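Local structure of cell wall surface anchor protein (Streptococcus agalactiae, 4Z1P) at residues K22-N27 and N174-P179; A28-V33 and F143-E148; E210-P215 and F318-N323; F57-N62 and Y139-K144. The protein is probably an adhesin of the antigen I/II family, attached to the cell wall and exposed on the bacterial surface for binding to host or microbial partners. All blocks are in the same frame, centred on the assembly; numbering follows the deposited sequence.

Overall arrangement
The modelled chain carries two mainly beta halves in tandem. Interactions 1, 2 and 4 lie in the first half, interaction 3 in the second. Interactions 2 and 4 share Phe143 and Lys144 of strand 137-145, and their centres are about 10 Å apart. Interaction 2 pairs that strand with its neighbour in the same sheet, while interaction 4 packs it against the facing sheet. Interaction 1 lies about 10 Å from interaction 2, centre to centre, and about 11 Å from interaction 3. It touches both. Asn27 bonds to Asn321 and Asn323, and Pro179 packs on Val320, joining the two halves. Interactions 3 and 4 are the most distant, with centres about 28 Å apart.

Interaction 1 (K22-N27 and N174-P179); sequences KSVLPN and NDLTTP
The flat amide of Asn174 has Lys22 O almost in its own plane. Asn174 ND2 donates to Lys22 O at 2.9 Å, and the donor sits 25° off the carbonyl plane. Asp175 N adds a long, weak bond to the same oxygen. At the other end, the Pro26 ring brings CD to 3.9 Å from Pro179 CD. Pro26 CD also rests 3.5 Å from Thr177 O, a buried oxygen with no hydrogen-bond partner in the model. Leu25 CD2 meets the same oxygen and touches Pro179 CG.

The two segments run in roughly the same direction, 50° apart. Val24 and Leu176 form a single backbone bridge. Val24 N donates to Asp175 O at 2.9 Å, and Thr177 N donates to Val24 O at 3.0 Å; both bonds are nearly straight. Beside these bonds, one water joins the hydroxyls, at 2.9 Å from Ser23 OG and 2.7 Å from Thr177 OG1. Thr177 OG1 lies between its backbone N and carbonyl carbon (chi1 56°), which directs it to this water.

The contact ties the loop between strands 8-11 and 29-36 to the end of strand 165-177. Val24 and Leu176 both pack on Ile154 of strand 153-162. Lys22 NZ bonds to Asn217, and Trp212 touches Thr177 and Pro179, so segments 22-27 and 174-179 both meet loops of the second half of the chain.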
loop_
_atom_site.group_PDB
_atom_site.type_symbol
_atom_site.label_atom_id
_atom_site.label_comp_id
_atom_site.label_asym_id
_atom_site.label_seq_id
_atom_site.Cartn_x
_atom_site.Cartn_y
_atom_site.Cartn_z
ATOM N N LYS A 22 6.675 -6.220 3.184
ATOM C CA LYS A 22 6.888 -5.495 1.916
ATOM C C LYS A 22 6.193 -4.142 1.891
ATOM O O LYS A 22 5.247 -3.918 2.625
ATOM C CB LYS A 22 6.384 -6.318 0.709
ATOM C CG LYS A 22 6.807 -7.766 0.666
ATOM C CD LYS A 22 8.276 -7.965 0.401
ATOM C CE LYS A 22 8.580 -9.412 0.072
ATOM N NZ LYS A 22 10.080 -9.558 0.066
ATOM N N SER A 23 6.610 -3.261 0.982
ATOM C CA SER A 23 6.029 -1.947 0.900
ATOM C C SER A 23 4.815 -1.865 0.022
ATOM O O SER A 23 4.606 -2.655 -0.897
ATOM C CB SER A 23 7.040 -0.866 0.466
ATOM O OG SER A 23 7.644 -1.268 -0.727
ATOM N N VAL A 24 3.985 -0.894 0.350
ATOM C CA VAL A 24 2.806 -0.590 -0.391
ATOM C C VAL A 24 2.623 0.919 -0.536
ATOM O O VAL A 24 3.218 1.680 0.164
ATOM C CB VAL A 24 1.519 -1.166 0.288
ATOM C CG1 VAL A 24 1.647 -2.661 0.488
ATOM C CG2 VAL A 24 1.229 -0.479 1.618
ATOM N N LEU A 25 1.678 1.304 -1.383
ATOM C CA LEU A 25 1.459 2.689 -1.769
ATOM C C LEU A 25 0.235 3.287 -1.057
ATOM O O LEU A 25 -0.605 2.527 -0.537
ATOM C CB LEU A 25 1.249 2.779 -3.285
ATOM C CG LEU A 25 2.533 2.485 -4.073
ATOM C CD1 LEU A 25 2.262 2.101 -5.511
ATOM C CD2 LEU A 25 3.598 3.557 -3.969
ATOM N N PRO A 26 0.071 4.646 -1.116
ATOM C CA PRO A 26 -0.986 5.291 -0.342
ATOM C C PRO A 26 -2.336 4.788 -0.691
ATOM O O PRO A 26 -3.166 4.700 0.218
ATOM C CB PRO A 26 -0.847 6.785 -0.689
ATOM C CG PRO A 26 0.578 6.924 -0.943
ATOM C CD PRO A 26 0.969 5.666 -1.693
ATOM N N ASN A 27 -2.565 4.460 -1.981
ATOM C CA ASN A 27 -3.870 3.965 -2.437
ATOM C C ASN A 27 -4.077 2.427 -2.325
ATOM O O ASN A 27 -5.018 1.912 -2.849
ATOM C CB ASN A 27 -4.196 4.436 -3.857
ATOM C CG ASN A 27 -3.308 3.792 -4.923
ATOM O OD1 ASN A 27 -2.369 3.079 -4.620
ATOM N ND2 ASN A 27 -3.545 4.157 -6.168
ATOM N N ASN A 174 3.777 -3.849 6.969
ATOM C CA ASN A 174 4.082 -3.327 5.633
ATOM C C ASN A 174 4.448 -1.870 5.688
ATOM O O ASN A 174 3.796 -1.089 6.394
ATOM C CB ASN A 174 2.868 -3.443 4.715
ATOM C CG ASN A 174 2.431 -4.856 4.565
ATOM O OD1 ASN A 174 1.585 -5.338 5.334
ATOM N ND2 ASN A 174 3.022 -5.552 3.593
ATOM N N ASP A 175 5.503 -1.475 4.980
ATOM C CA ASP A 175 5.919 -0.066 4.985
ATOM C C ASP A 175 5.103 0.714 3.951
ATOM O O ASP A 175 4.865 0.200 2.852
ATOM C CB ASP A 175 7.418 0.029 4.658
ATOM C CG ASP A 175 8.177 -1.201 5.102
ATOM O OD1 ASP A 175 8.169 -2.276 4.361
ATOM O OD2 ASP A 175 8.710 -1.098 6.219
ATOM N N LEU A 176 4.665 1.922 4.305
ATOM C CA LEU A 176 3.930 2.776 3.427
ATOM C C LEU A 176 4.941 3.744 2.814
ATOM O O LEU A 176 5.564 4.518 3.558
ATOM C CB LEU A 176 2.894 3.537 4.199
ATOM C CG LEU A 176 1.844 4.388 3.465
ATOM C CD1 LEU A 176 2.420 5.575 2.689
ATOM C CD2 LEU A 176 1.023 3.493 2.561
ATOM N N THR A 177 5.046 3.715 1.473
ATOM C CA THR A 177 5.974 4.573 0.711
ATOM C C THR A 177 5.146 5.529 -0.094
ATOM O O THR A 177 4.354 5.144 -0.966
ATOM C CB THR A 177 6.885 3.769 -0.184
ATOM O OG1 THR A 177 6.085 2.960 -1.061
ATOM C CG2 THR A 177 7.907 2.866 0.643
ATOM N N THR A 178 5.313 6.803 0.215
ATOM C CA THR A 178 4.640 7.859 -0.500
ATOM C C THR A 178 5.600 8.275 -1.650
ATOM O O THR A 178 6.723 8.662 -1.399
ATOM C CB THR A 178 4.391 9.067 0.440
ATOM O OG1 THR A 178 3.316 8.768 1.343
ATOM C CG2 THR A 178 3.987 10.325 -0.382
ATOM N N PRO A 179 5.132 8.233 -2.879
ATOM C CA PRO A 179 6.015 8.681 -3.964
ATOM C C PRO A 179 6.310 10.149 -3.899
ATOM O O PRO A 179 5.499 10.920 -3.396
ATOM C CB PRO A 179 5.245 8.344 -5.220
ATOM C CG PRO A 179 4.200 7.350 -4.808
ATOM C CD PRO A 179 3.916 7.577 -3.375
HETATM O O HOH W 1 6.655 0.739 -2.546
#

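Interaction 2 (A28-V33 and F143-E148); sequences ATLDYV and FKVKKE
Two bent torsions near the root of Lys144 (chi1 -54°, chi2 -64°) bring its chain toward Thr29. Lys144 NZ then donates to Thr29 OG1 at 2.7 Å. The rest of the Lys144 chain is extended. Lys144 is exposed, and this bond lies on the face of the sheet that carries Thr29 and Lys144, away from Leu30 and Phe143.

Leu30 and Phe143 sit on the other face. Their backbones form an antiparallel hydrogen-bonded pair. Leu30 N donates to Phe143 O at 2.7 Å, and Phe143 N returns a bond to Leu30 O at 3.0 Å.

The side chains of this buried face touch at their rims and methyls. Phe143 CD2 approaches the edge of the Tyr32 ring, near its plane, 3.5 Å from Tyr32 CE2. The two ring planes are 69° apart, and neither ring lies over the other. Leu30 CB covers one face of the Tyr32 ring off-centre. Leu30 CD2 meets Val145 CG2 at 3.6 Å. Beyond the last backbone bond, a water bridges the two segments: it donates to Ala28 O at 2.7 Å and accepts from Val145 N.

Leu65 and Leu68 of strand 65-75 pack beside Phe143, and Ile154 of strand 153-162 meets Tyr32 and Val145. Strands 29-36 and 137-145 are the inner pair of a four-stranded antiparallel sheet facing a second sheet, a sandwich consistent with the variant immunoglobulin-like fold of antigen I/II C-terminal domains.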
loop_
_atom_site.group_PDB
_atom_site.type_symbol
_atom_site.label_atom_id
_atom_site.label_comp_id
_atom_site.label_asym_id
_atom_site.label_seq_id
_atom_site.Cartn_x
_atom_site.Cartn_y
_atom_site.Cartn_z
ATOM N N ALA A 28 -3.226 1.742 -1.584
ATOM C CA ALA A 28 -3.253 0.278 -1.436
ATOM C C ALA A 28 -4.434 -0.207 -0.628
ATOM O O ALA A 28 -4.897 0.487 0.228
ATOM C CB ALA A 28 -1.978 -0.169 -0.720
ATOM N N THR A 29 -4.948 -1.378 -0.946
ATOM C CA THR A 29 -5.893 -2.041 -0.049
ATOM C C THR A 29 -5.102 -3.137 0.680
ATOM O O THR A 29 -4.458 -3.948 0.032
ATOM C CB THR A 29 -7.005 -2.589 -0.926
ATOM O OG1 THR A 29 -7.809 -1.472 -1.352
ATOM C CG2 THR A 29 -7.919 -3.518 -0.163
ATOM N N LEU A 30 -5.106 -3.164 2.016
ATOM C CA LEU A 30 -4.449 -4.236 2.706
ATOM C C LEU A 30 -5.422 -5.398 2.869
ATOM O O LEU A 30 -6.434 -5.268 3.585
ATOM C CB LEU A 30 -3.904 -3.790 4.050
ATOM C CG LEU A 30 -2.650 -2.924 4.087
ATOM C CD1 LEU A 30 -1.428 -3.694 3.634
ATOM C CD2 LEU A 30 -2.826 -1.682 3.224
ATOM N N ASP A 31 -5.097 -6.538 2.235
ATOM C CA ASP A 31 -5.972 -7.703 2.197
ATOM C C ASP A 31 -5.411 -8.736 3.132
ATOM O O ASP A 31 -4.440 -9.424 2.806
ATOM C CB ASP A 31 -6.095 -8.218 0.782
ATOM C CG ASP A 31 -6.753 -7.154 -0.116
ATOM O OD1 ASP A 31 -7.880 -6.714 0.230
ATOM O OD2 ASP A 31 -6.144 -6.719 -1.121
ATOM N N TYR A 32 -6.075 -8.844 4.267
ATOM C CA TYR A 32 -5.606 -9.723 5.316
ATOM C C TYR A 32 -6.466 -10.969 5.430
ATOM O O TYR A 32 -7.721 -10.925 5.208
ATOM C CB TYR A 32 -5.675 -8.999 6.627
ATOM C CG TYR A 32 -4.812 -7.797 6.815
ATOM C CD1 TYR A 32 -3.420 -7.877 6.715
ATOM C CD2 TYR A 32 -5.331 -6.641 7.296
ATOM C CE1 TYR A 32 -2.608 -6.761 6.971
ATOM C CE2 TYR A 32 -4.536 -5.556 7.629
ATOM C CZ TYR A 32 -3.160 -5.615 7.410
ATOM O OH TYR A 32 -2.390 -4.503 7.641
ATOM N N VAL A 33 -5.809 -12.046 5.863
ATOM C CA VAL A 33 -6.465 -13.272 6.127
ATOM C C VAL A 33 -6.084 -13.710 7.512
ATOM O O VAL A 33 -4.908 -13.963 7.813
ATOM C CB VAL A 33 -6.159 -14.394 5.116
ATOM C CG1 VAL A 33 -6.933 -15.658 5.487
ATOM C CG2 VAL A 33 -6.396 -13.951 3.721
ATOM N N PHE A 143 -8.519 -3.368 4.480
ATOM C CA PHE A 143 -8.383 -1.991 5.046
ATOM C C PHE A 143 -7.786 -1.097 4.011
ATOM O O PHE A 143 -6.924 -1.537 3.233
ATOM C CB PHE A 143 -7.395 -1.947 6.224
ATOM C CG PHE A 143 -7.886 -2.561 7.520
ATOM C CD1 PHE A 143 -8.554 -1.790 8.492
ATOM C CD2 PHE A 143 -7.631 -3.901 7.821
ATOM C CE1 PHE A 143 -8.903 -2.366 9.720
ATOM C CE2 PHE A 143 -8.021 -4.459 9.025
ATOM C CZ PHE A 143 -8.614 -3.700 9.988
ATOM N N LYS A 144 -8.242 0.142 3.998
ATOM C CA LYS A 144 -7.552 1.218 3.324
ATOM C C LYS A 144 -6.584 1.838 4.286
ATOM O O LYS A 144 -6.676 1.633 5.508
ATOM C CB LYS A 144 -8.494 2.281 2.855
ATOM C CG LYS A 144 -9.634 1.858 2.003
ATOM C CD LYS A 144 -9.195 1.289 0.689
ATOM C CE LYS A 144 -10.421 0.893 -0.141
ATOM N NZ LYS A 144 -10.131 -0.194 -1.141
ATOM N N VAL A 145 -5.680 2.656 3.762
ATOM C CA VAL A 145 -4.659 3.306 4.595
ATOM C C VAL A 145 -5.138 4.741 4.775
ATOM O O VAL A 145 -5.687 5.337 3.842
ATOM C CB VAL A 145 -3.268 3.330 3.889
ATOM C CG1 VAL A 145 -2.238 4.018 4.738
ATOM C CG2 VAL A 145 -2.822 1.914 3.575
ATOM N N LYS A 146 -4.901 5.301 5.948
ATOM C CA LYS A 146 -5.364 6.664 6.229
ATOM C C LYS A 146 -4.554 7.627 5.377
ATOM O O LYS A 146 -3.364 7.492 5.282
ATOM C CB LYS A 146 -5.234 7.041 7.681
ATOM C CG LYS A 146 -6.334 6.477 8.579
ATOM C CD LYS A 146 -6.068 6.903 10.013
ATOM C CE LYS A 146 -7.205 6.533 10.976
ATOM N NZ LYS A 146 -6.572 5.988 12.209
ATOM N N LYS A 147 -5.233 8.606 4.827
ATOM C CA LYS A 147 -4.593 9.633 3.956
ATOM C C LYS A 147 -3.469 10.359 4.734
ATOM O O LYS A 147 -2.387 10.620 4.207
ATOM C CB LYS A 147 -5.709 10.559 3.460
ATOM C CG LYS A 147 -5.279 11.949 3.054
ATOM C CD LYS A 147 -5.211 12.054 1.539
ATOM C CE LYS A 147 -4.325 13.208 1.095
ATOM N NZ LYS A 147 -4.069 13.037 -0.348
ATOM N N GLU A 148 -3.651 10.587 6.023
ATOM C CA GLU A 148 -2.589 11.258 6.801
ATOM C C GLU A 148 -1.386 10.396 7.156
ATOM O O GLU A 148 -0.427 10.907 7.700
ATOM C CB GLU A 148 -3.121 11.900 8.094
ATOM C CG GLU A 148 -3.665 10.873 9.067
ATOM C CD GLU A 148 -5.182 10.744 8.950
ATOM O OE1 GLU A 148 -5.739 10.720 7.797
ATOM O OE2 GLU A 148 -5.811 10.664 10.040
HETATM O O HOH W 2 -5.305 3.116 0.872
#

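Interaction 3 (E210-P215 and F318-N323); sequences EGWVVP and FFVNGN
Trp212 CB sits at the rim of the Phe318 ring, 3.9 Å from Phe318 CE2. The backbone N of Trp212 lies over one face of the same ring. From CB the indole runs away from its own backbone N (chi1 -177°). It thus leaves Phe318 behind and turns to Val320. Trp212 CE3 meets Val320 CG1 at 4.1 Å, and the two side chains cross at about a right angle. The far end of the six-membered ring, CZ2 and CH2, meets Thr177, while Pro179 packs nearer the bond shared by the two rings.

Val214 adds a looser touch: its CG2 is 4.2 Å from Val320 CG2. The side-chain contacts are all apolar.

Val320 opens a type I' turn that ends at Asn323. Its oxygen takes two bonds from one residue, Asn323 N at 2.8 Å and Asn323 ND2 at 3.0 Å. Asn321 O and Asn323 ND2 also bond to Asn27, in the first half of the chain.

Phe318 meets Tyr225 of strand 225-230 edge-to-face and packs on Val325 of strand 323-333. The contact thus lays the loop after strand 204-210 against the end of strand 311-320, beside the junction of the two halves.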
loop_
_atom_site.group_PDB
_atom_site.type_symbol
_atom_site.label_atom_id
_atom_site.label_comp_id
_atom_site.label_asym_id
_atom_site.label_seq_id
_atom_site.Cartn_x
_atom_site.Cartn_y
_atom_site.Cartn_z
ATOM N N GLU A 210 12.590 14.312 -12.322
ATOM C CA GLU A 210 13.229 13.233 -11.570
ATOM C C GLU A 210 12.110 12.329 -11.089
ATOM O O GLU A 210 11.369 12.654 -10.141
ATOM C CB GLU A 210 14.033 13.755 -10.367
ATOM C CG GLU A 210 15.199 14.642 -10.731
ATOM C CD GLU A 210 15.850 15.317 -9.498
ATOM O OE1 GLU A 210 16.175 16.522 -9.636
ATOM O OE2 GLU A 210 15.998 14.641 -8.430
ATOM N N GLY A 211 11.955 11.198 -11.750
ATOM C CA GLY A 211 10.963 10.205 -11.300
ATOM C C GLY A 211 11.231 9.590 -9.953
ATOM O O GLY A 211 12.358 9.581 -9.437
ATOM N N TRP A 212 10.180 9.024 -9.370
ATOM C CA TRP A 212 10.377 8.346 -8.068
ATOM C C TRP A 212 10.999 7.002 -8.284
ATOM O O TRP A 212 10.688 6.312 -9.288
ATOM C CB TRP A 212 9.028 8.117 -7.417
ATOM C CG TRP A 212 9.084 7.513 -6.081
ATOM C CD1 TRP A 212 9.756 7.981 -4.998
ATOM C CD2 TRP A 212 8.343 6.374 -5.646
ATOM N NE1 TRP A 212 9.509 7.167 -3.893
ATOM C CE2 TRP A 212 8.623 6.190 -4.264
ATOM C CE3 TRP A 212 7.488 5.497 -6.280
ATOM C CZ2 TRP A 212 8.111 5.152 -3.551
ATOM C CZ3 TRP A 212 6.976 4.453 -5.566
ATOM C CH2 TRP A 212 7.287 4.277 -4.228
ATOM N N VAL A 213 11.868 6.598 -7.365
ATOM C CA VAL A 213 12.410 5.269 -7.426
ATOM C C VAL A 213 11.466 4.283 -6.685
ATOM O O VAL A 213 11.342 4.312 -5.409
ATOM C CB VAL A 213 13.865 5.171 -6.875
ATOM C CG1 VAL A 213 14.386 3.723 -6.934
ATOM C CG2 VAL A 213 14.818 6.090 -7.630
ATOM N N VAL A 214 10.824 3.412 -7.464
ATOM C CA VAL A 214 9.995 2.361 -6.896
ATOM C C VAL A 214 10.984 1.410 -6.217
ATOM O O VAL A 214 11.903 0.877 -6.876
ATOM C CB VAL A 214 9.165 1.663 -7.945
ATOM C CG1 VAL A 214 8.254 0.659 -7.284
ATOM C CG2 VAL A 214 8.281 2.642 -8.716
ATOM N N PRO A 215 10.850 1.225 -4.902
ATOM C CA PRO A 215 11.865 0.396 -4.219
ATOM C C PRO A 215 11.702 -1.118 -4.426
ATOM O O PRO A 215 10.605 -1.663 -4.712
ATOM C CB PRO A 215 11.659 0.772 -2.735
ATOM C CG PRO A 215 10.163 0.927 -2.643
ATOM C CD PRO A 215 9.745 1.584 -3.975
ATOM N N PHE A 318 3.126 13.348 -11.661
ATOM C CA PHE A 318 3.713 12.032 -11.789
ATOM C C PHE A 318 2.698 11.046 -11.271
ATOM O O PHE A 318 2.109 11.300 -10.205
ATOM C CB PHE A 318 4.963 11.967 -10.914
ATOM C CG PHE A 318 5.595 10.618 -10.865
ATOM C CD1 PHE A 318 6.328 10.126 -11.941
ATOM C CD2 PHE A 318 5.380 9.804 -9.785
ATOM C CE1 PHE A 318 6.892 8.866 -11.885
ATOM C CE2 PHE A 318 5.962 8.549 -9.709
ATOM C CZ PHE A 318 6.708 8.074 -10.762
ATOM N N PHE A 319 2.495 9.947 -11.989
ATOM C CA PHE A 319 1.550 8.906 -11.580
ATOM C C PHE A 319 2.280 7.582 -11.477
ATOM O O PHE A 319 2.962 7.166 -12.427
ATOM C CB PHE A 319 0.421 8.750 -12.596
ATOM C CG PHE A 319 -0.424 9.972 -12.759
ATOM C CD1 PHE A 319 0.053 11.067 -13.473
ATOM C CD2 PHE A 319 -1.702 10.018 -12.223
ATOM C CE1 PHE A 319 -0.726 12.197 -13.637
ATOM C CE2 PHE A 319 -2.481 11.151 -12.347
ATOM C CZ PHE A 319 -1.996 12.243 -13.084
ATOM N N VAL A 320 2.125 6.896 -10.348
ATOM C CA VAL A 320 2.599 5.531 -10.217
ATOM C C VAL A 320 1.448 4.710 -9.584
ATOM O O VAL A 320 0.950 5.072 -8.528
ATOM C CB VAL A 320 3.908 5.429 -9.425
ATOM C CG1 VAL A 320 3.823 6.094 -8.055
ATOM C CG2 VAL A 320 4.339 3.977 -9.254
ATOM N N ASN A 321 0.996 3.690 -10.323
ATOM C CA ASN A 321 -0.117 2.820 -9.949
ATOM C C ASN A 321 -1.251 3.620 -9.375
ATOM O O ASN A 321 -1.811 3.269 -8.353
ATOM C CB ASN A 321 0.370 1.758 -8.960
ATOM C CG ASN A 321 1.145 0.655 -9.622
ATOM O OD1 ASN A 321 1.661 0.773 -10.788
ATOM N ND2 ASN A 321 1.291 -0.432 -8.881
ATOM N N GLY A 322 -1.592 4.695 -10.066
ATOM C CA GLY A 322 -2.753 5.503 -9.763
ATOM C C GLY A 322 -2.530 6.554 -8.724
ATOM O O GLY A 322 -3.440 7.310 -8.439
ATOM N N ASN A 323 -1.331 6.626 -8.145
ATOM C CA ASN A 323 -1.021 7.598 -7.125
ATOM C C ASN A 323 -0.368 8.833 -7.779
ATOM O O ASN A 323 0.659 8.679 -8.413
ATOM C CB ASN A 323 -0.016 7.026 -6.153
ATOM C CG ASN A 323 -0.587 5.874 -5.377
ATOM O OD1 ASN A 323 -1.306 6.086 -4.375
ATOM N ND2 ASN A 323 -0.389 4.660 -5.899
#

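Interaction 4 (F57-N62 and Y139-K144); sequences FVDQPN and YNLSFK
Phe57 and Tyr139 stack across the core of a beta sandwich. Their strands belong to facing sheets and run nearly parallel, with axes 11.0 Å apart and 21° between them. Side chains alone fill the gap.

The tight end is the aromatic pair. It is an offset stack with centroids 4.3 Å apart and planes at 16°. Phe57 CD2 sits over the centre of the Tyr139 ring, while Tyr139 CE1 lies off-centre over the face of Phe57. The rings arrive from opposite sheets and slide past each other. With CG anti to the backbone N (chi1 -169°), Phe57 sends its ring across toward Tyr139. Tyr139 OH comes to 3.4 Å from Phe57 CB. That hydroxyl has its polar partner in Gln36, and Trp118 meets the Tyr139 ring as well.

The packing is looser toward the partly exposed Pro61. Pro61 CG stands 4.0 Å from Phe143 CE1 and equally far from CZ of that ring. The Phe143 side chain and the proline cross at about a right angle.

Between the two ends lies Asp59, a buried carboxylate facing largely apolar neighbours. Asp59 OD1 stays 4.0 Å from Phe143 CZ, and the carboxylate and ring planes are oblique. Asp59 OD2 accepts a bond from Asn156 on strand 153-162, and across the sandwich it comes to 3.5 Å from Leu141 CD1.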
loop_
_atom_site.group_PDB
_atom_site.type_symbol
_atom_site.label_atom_id
_atom_site.label_comp_id
_atom_site.label_asym_id
_atom_site.label_seq_id
_atom_site.Cartn_x
_atom_site.Cartn_y
_atom_site.Cartn_z
ATOM N N PHE A 57 -12.718 -12.961 19.103
ATOM C CA PHE A 57 -11.614 -12.754 18.190
ATOM C C PHE A 57 -11.366 -11.262 18.081
ATOM O O PHE A 57 -12.315 -10.477 17.858
ATOM C CB PHE A 57 -11.994 -13.262 16.783
ATOM C CG PHE A 57 -10.824 -13.335 15.843
ATOM C CD1 PHE A 57 -9.812 -14.258 16.100
ATOM C CD2 PHE A 57 -10.685 -12.455 14.760
ATOM C CE1 PHE A 57 -8.719 -14.354 15.301
ATOM C CE2 PHE A 57 -9.546 -12.510 13.966
ATOM C CZ PHE A 57 -8.583 -13.475 14.238
ATOM N N VAL A 58 -10.102 -10.860 18.213
ATOM C CA VAL A 58 -9.731 -9.487 18.196
ATOM C C VAL A 58 -8.827 -9.194 17.078
ATOM O O VAL A 58 -7.785 -9.844 16.967
ATOM C CB VAL A 58 -9.002 -9.043 19.546
ATOM C CG1 VAL A 58 -8.475 -7.605 19.435
ATOM C CG2 VAL A 58 -9.975 -9.202 20.708
ATOM N N ASP A 59 -9.134 -8.164 16.281
ATOM C CA ASP A 59 -8.157 -7.624 15.324
ATOM C C ASP A 59 -7.728 -6.190 15.722
ATOM O O ASP A 59 -8.588 -5.310 15.928
ATOM C CB ASP A 59 -8.709 -7.595 13.918
ATOM C CG ASP A 59 -7.660 -7.162 12.899
ATOM O OD1 ASP A 59 -7.156 -5.982 12.915
ATOM O OD2 ASP A 59 -7.305 -7.999 12.080
ATOM N N GLN A 60 -6.424 -5.976 15.910
ATOM C CA GLN A 60 -5.935 -4.683 16.324
ATOM C C GLN A 60 -4.984 -4.153 15.269
ATOM O O GLN A 60 -3.817 -4.564 15.203
ATOM C CB GLN A 60 -5.316 -4.818 17.714
ATOM C CG GLN A 60 -4.307 -3.787 18.244
ATOM C CD GLN A 60 -4.918 -2.538 18.636
ATOM O OE1 GLN A 60 -4.931 -2.197 19.800
ATOM N NE2 GLN A 60 -5.431 -1.786 17.650
ATOM N N PRO A 61 -5.462 -3.248 14.448
ATOM C CA PRO A 61 -4.636 -2.517 13.488
ATOM C C PRO A 61 -3.859 -1.400 14.215
ATOM O O PRO A 61 -4.305 -0.914 15.251
ATOM C CB PRO A 61 -5.668 -1.905 12.521
ATOM C CG PRO A 61 -6.964 -1.963 13.203
ATOM C CD PRO A 61 -6.874 -2.802 14.420
ATOM N N ASN A 62 -2.776 -0.925 13.659
ATOM C CA ASN A 62 -2.156 0.323 14.204
ATOM C C ASN A 62 -2.807 1.568 13.583
ATOM O O ASN A 62 -3.777 1.468 12.824
ATOM C CB ASN A 62 -0.640 0.263 14.115
ATOM C CG ASN A 62 -0.109 0.570 12.735
ATOM O OD1 ASN A 62 -0.808 0.486 11.744
ATOM N ND2 ASN A 62 1.165 0.936 12.680
ATOM N N TYR A 139 -11.154 -15.060 8.819
ATOM C CA TYR A 139 -11.672 -13.715 8.590
ATOM C C TYR A 139 -10.946 -13.128 7.426
ATOM O O TYR A 139 -9.696 -13.035 7.462
ATOM C CB TYR A 139 -11.509 -12.867 9.846
ATOM C CG TYR A 139 -12.241 -13.327 11.050
ATOM C CD1 TYR A 139 -11.909 -14.514 11.695
ATOM C CD2 TYR A 139 -13.201 -12.551 11.610
ATOM C CE1 TYR A 139 -12.500 -14.898 12.879
ATOM C CE2 TYR A 139 -13.880 -12.932 12.748
ATOM C CZ TYR A 139 -13.556 -14.091 13.402
ATOM O OH TYR A 139 -14.218 -14.494 14.526
ATOM N N ASN A 140 -11.672 -12.781 6.348
ATOM C CA ASN A 140 -11.050 -12.047 5.256
ATOM C C ASN A 140 -11.344 -10.589 5.465
ATOM O O ASN A 140 -12.495 -10.123 5.334
ATOM C CB ASN A 140 -11.494 -12.499 3.856
ATOM C CG ASN A 140 -10.635 -13.627 3.291
ATOM O OD1 ASN A 140 -9.736 -13.405 2.456
ATOM N ND2 ASN A 140 -10.895 -14.818 3.737
ATOM N N LEU A 141 -10.298 -9.856 5.758
ATOM C CA LEU A 141 -10.457 -8.455 6.196
ATOM C C LEU A 141 -9.673 -7.518 5.287
ATOM O O LEU A 141 -8.521 -7.704 5.064
ATOM C CB LEU A 141 -9.977 -8.285 7.586
ATOM C CG LEU A 141 -10.646 -9.137 8.667
ATOM C CD1 LEU A 141 -9.864 -8.975 9.977
ATOM C CD2 LEU A 141 -12.134 -8.813 8.835
ATOM N N SER A 142 -10.258 -6.436 4.842
ATOM C CA SER A 142 -9.518 -5.517 4.022
ATOM C C SER A 142 -9.640 -4.051 4.512
ATOM O O SER A 142 -10.711 -3.563 4.917
ATOM C CB SER A 142 -9.898 -5.670 2.530
ATOM O OG SER A 142 -10.878 -4.744 2.209
ATOM N N PHE A 143 -8.519 -3.368 4.480
ATOM C CA PHE A 143 -8.383 -1.991 5.046
ATOM C C PHE A 143 -7.786 -1.097 4.011
ATOM O O PHE A 143 -6.924 -1.537 3.233
ATOM C CB PHE A 143 -7.395 -1.947 6.224
ATOM C CG PHE A 143 -7.886 -2.561 7.520
ATOM C CD1 PHE A 143 -8.554 -1.790 8.492
ATOM C CD2 PHE A 143 -7.631 -3.901 7.821
ATOM C CE1 PHE A 143 -8.903 -2.366 9.720
ATOM C CE2 PHE A 143 -8.021 -4.459 9.025
ATOM C CZ PHE A 143 -8.614 -3.700 9.988
ATOM N N LYS A 144 -8.242 0.142 3.998
ATOM C CA LYS A 144 -7.552 1.218 3.324
ATOM C C LYS A 144 -6.584 1.838 4.286
ATOM O O LYS A 144 -6.676 1.633 5.508
ATOM C CB LYS A 144 -8.494 2.281 2.855
ATOM C CG LYS A 144 -9.634 1.858 2.003
ATOM C CD LYS A 144 -9.195 1.289 0.689
ATOM C CE LYS A 144 -10.421 0.893 -0.141
ATOM N NZ LYS A 144 -10.131 -0.194 -1.141
#